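Local coordinates for glycosaminoglycan xylosylkinase (Hydra vulgaris, PDB 5XOM), which probably transfers phosphate from a nucleotide to xylose in the linker of proteoglycan sugar chains, as a Fam20-family secretory-pathway kinase, at residues D65-I70 and L141-G146. Numbering follows the deposited sequence.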
loop_
_atom_site.group_PDB
_atom_site.type_symbol
_atom_site.label_atom_id
_atom_site.label_comp_id
_atom_site.label_asym_id
_atom_site.label_seq_id
_atom_site.Cartn_x
_atom_site.Cartn_y
_atom_site.Cartn_z
ATOM N N ASP A 65 -1.032 6.169 -0.722
ATOM C CA ASP A 65 -1.296 5.898 -2.129
ATOM C C ASP A 65 -2.054 4.592 -2.339
ATOM O O ASP A 65 -2.726 4.439 -3.365
ATOM C CB ASP A 65 0.030 5.883 -2.894
ATOM C CG ASP A 65 -0.146 5.605 -4.374
ATOM O OD1 ASP A 65 -1.094 6.150 -4.976
ATOM O OD2 ASP A 65 0.675 4.851 -4.938
ATOM N N SER A 66 -1.970 3.659 -1.391
ATOM C CA SER A 66 -2.539 2.319 -1.538
ATOM C C SER A 66 -4.063 2.363 -1.603
ATOM O O SER A 66 -4.729 2.637 -0.599
ATOM C CB SER A 66 -2.090 1.439 -0.376
ATOM O OG SER A 66 -2.862 0.251 -0.325
ATOM N N ASP A 67 -4.618 2.015 -2.766
ATOM C CA ASP A 67 -6.067 1.911 -2.894
ATOM C C ASP A 67 -6.621 0.765 -2.062
ATOM O O ASP A 67 -7.759 0.840 -1.587
ATOM C CB ASP A 67 -6.461 1.731 -4.361
ATOM C CG ASP A 67 -6.299 3.006 -5.171
ATOM O OD1 ASP A 67 -6.086 4.079 -4.562
ATOM O OD2 ASP A 67 -6.389 2.935 -6.416
ATOM N N VAL A 68 -5.841 -0.303 -1.878
ATOM C CA VAL A 68 -6.310 -1.432 -1.080
ATOM C C VAL A 68 -6.565 -0.995 0.355
ATOM O O VAL A 68 -7.608 -1.305 0.943
ATOM C CB VAL A 68 -5.308 -2.598 -1.150
ATOM C CG1 VAL A 68 -5.743 -3.716 -0.228
ATOM C CG2 VAL A 68 -5.202 -3.104 -2.577
ATOM N N GLU A 69 -5.619 -0.256 0.933
ATOM C CA GLU A 69 -5.774 0.190 2.315
ATOM C C GLU A 69 -6.913 1.198 2.450
ATOM O O GLU A 69 -7.701 1.125 3.400
ATOM C CB GLU A 69 -4.459 0.780 2.824
ATOM C CG GLU A 69 -3.313 -0.229 2.872
ATOM C CD GLU A 69 -2.113 0.266 3.667
ATOM O OE1 GLU A 69 -2.262 1.243 4.429
ATOM O OE2 GLU A 69 -1.022 -0.330 3.543
ATOM N N ILE A 70 -7.024 2.134 1.504
ATOM C CA ILE A 70 -8.046 3.177 1.599
ATOM C C ILE A 70 -9.436 2.603 1.335
ATOM O O ILE A 70 -10.385 2.887 2.079
ATOM C CB ILE A 70 -7.712 4.345 0.652
ATOM C CG1 ILE A 70 -6.532 5.131 1.220
ATOM C CG2 ILE A 70 -8.896 5.276 0.501
ATOM C CD1 ILE A 70 -6.887 5.880 2.503
ATOM N N LEU A 141 -9.933 14.344 -4.473
ATOM C CA LEU A 141 -8.996 15.210 -5.168
ATOM C C LEU A 141 -7.722 15.392 -4.353
ATOM O O LEU A 141 -6.638 15.547 -4.922
ATOM C CB LEU A 141 -9.639 16.562 -5.479
ATOM C CG LEU A 141 -8.661 17.589 -6.032
ATOM C CD1 LEU A 141 -8.432 17.277 -7.503
ATOM C CD2 LEU A 141 -9.160 19.020 -5.863
ATOM N N ASP A 142 -7.836 15.336 -3.027
ATOM C CA ASP A 142 -6.663 15.446 -2.163
ATOM C C ASP A 142 -5.705 14.279 -2.389
ATOM O O ASP A 142 -4.485 14.470 -2.427
ATOM C CB ASP A 142 -7.119 15.499 -0.705
ATOM C CG ASP A 142 -5.991 15.268 0.281
ATOM O OD1 ASP A 142 -5.725 14.098 0.628
ATOM O OD2 ASP A 142 -5.378 16.255 0.732
ATOM N N ARG A 143 -6.244 13.073 -2.603
ATOM C CA ARG A 143 -5.400 11.930 -2.949
ATOM C C ARG A 143 -4.894 12.032 -4.383
ATOM O O ARG A 143 -3.719 11.755 -4.653
ATOM C CB ARG A 143 -6.173 10.632 -2.739
ATOM C CG ARG A 143 -6.737 10.501 -1.344
ATOM C CD ARG A 143 -7.314 9.128 -1.098
ATOM N NE ARG A 143 -6.263 8.114 -1.062
ATOM C CZ ARG A 143 -6.167 7.115 -1.931
ATOM N NH1 ARG A 143 -7.069 6.983 -2.898
ATOM N NH2 ARG A 143 -5.181 6.236 -1.830
ATOM N N LEU A 144 -5.765 12.440 -5.315
ATOM C CA LEU A 144 -5.377 12.532 -6.721
ATOM C C LEU A 144 -4.217 13.506 -6.919
ATOM O O LEU A 144 -3.304 13.246 -7.711
ATOM C CB LEU A 144 -6.583 12.945 -7.571
ATOM C CG LEU A 144 -6.338 13.210 -9.058
ATOM C CD1 LEU A 144 -5.794 11.953 -9.719
ATOM C CD2 LEU A 144 -7.621 13.681 -9.742
ATOM N N LEU A 145 -4.232 14.634 -6.213
ATOM C CA LEU A 145 -3.152 15.602 -6.343
ATOM C C LEU A 145 -1.934 15.260 -5.496
ATOM O O LEU A 145 -0.942 15.996 -5.552
ATOM C CB LEU A 145 -3.638 17.004 -5.974
ATOM C CG LEU A 145 -4.756 17.631 -6.801
ATOM C CD1 LEU A 145 -5.261 18.899 -6.120
ATOM C CD2 LEU A 145 -4.277 17.909 -8.226
ATOM N N GLY A 146 -1.975 14.174 -4.725
ATOM C CA GLY A 146 -0.824 13.764 -3.945
ATOM C C GLY A 146 -0.607 14.528 -2.661
ATOM O O GLY A 146 0.487 14.456 -2.094
#
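Arg143 reaches from the last turn of helix 132-144 to the start of helix 67-79 and meets Asp67 and Ile70, an example of one long side chain bridging two helix ends. Its NH1 gives a weak hydrogen bond, part of a salt bridge, to Asp67 OD1 at 3.5 Å (157° at the hydrogen). OD1 lies at the guanidinium edge, although the carboxylate and guanidinium planes are 60° apart. Ile70 covers one guanidinium face: its CB sits 4.0 Å above the plane, over the centre, and its CG1 comes within 3.5 Å of NH2. Asp65 O also lies near the edge, 3.4 Å from NH2, but that nitrogen's stronger partner is the backbone oxygen of Val64. A bend at the third torsion of Arg143 (chi3 68°) turns one face to Ile70 and the edge to the oxygens.

In the protein-kinase-like fold of Fam20 enzymes, helix 132-144 follows strand 106-112 and precedes strand 153-159, consistent with the αC position, and helix 67-79 comes just before the sheet's first strand, 82-86. Arg143 and Leu144 also lie against helix 339-347, while Leu141, Asp142 and Leu145 pack on helix 259-273. Replacing Arg143 by an alanine would probably leave Asp67 without its cationic mate, the Val64 carbonyl without this donor and Ile70 without its flat partner. Ser66 caps helix 67-79, which probably helps to hold Asp67 in place; its OG accepts from Glu69 N at 3.1 Å and is also hydrogen-bonded to Glu69 OE2 of the second subunit. Helix 132-144 closes in a Schellman motif, the N-H of Gly146 donating to Arg143 O (N to O 3.0 Å).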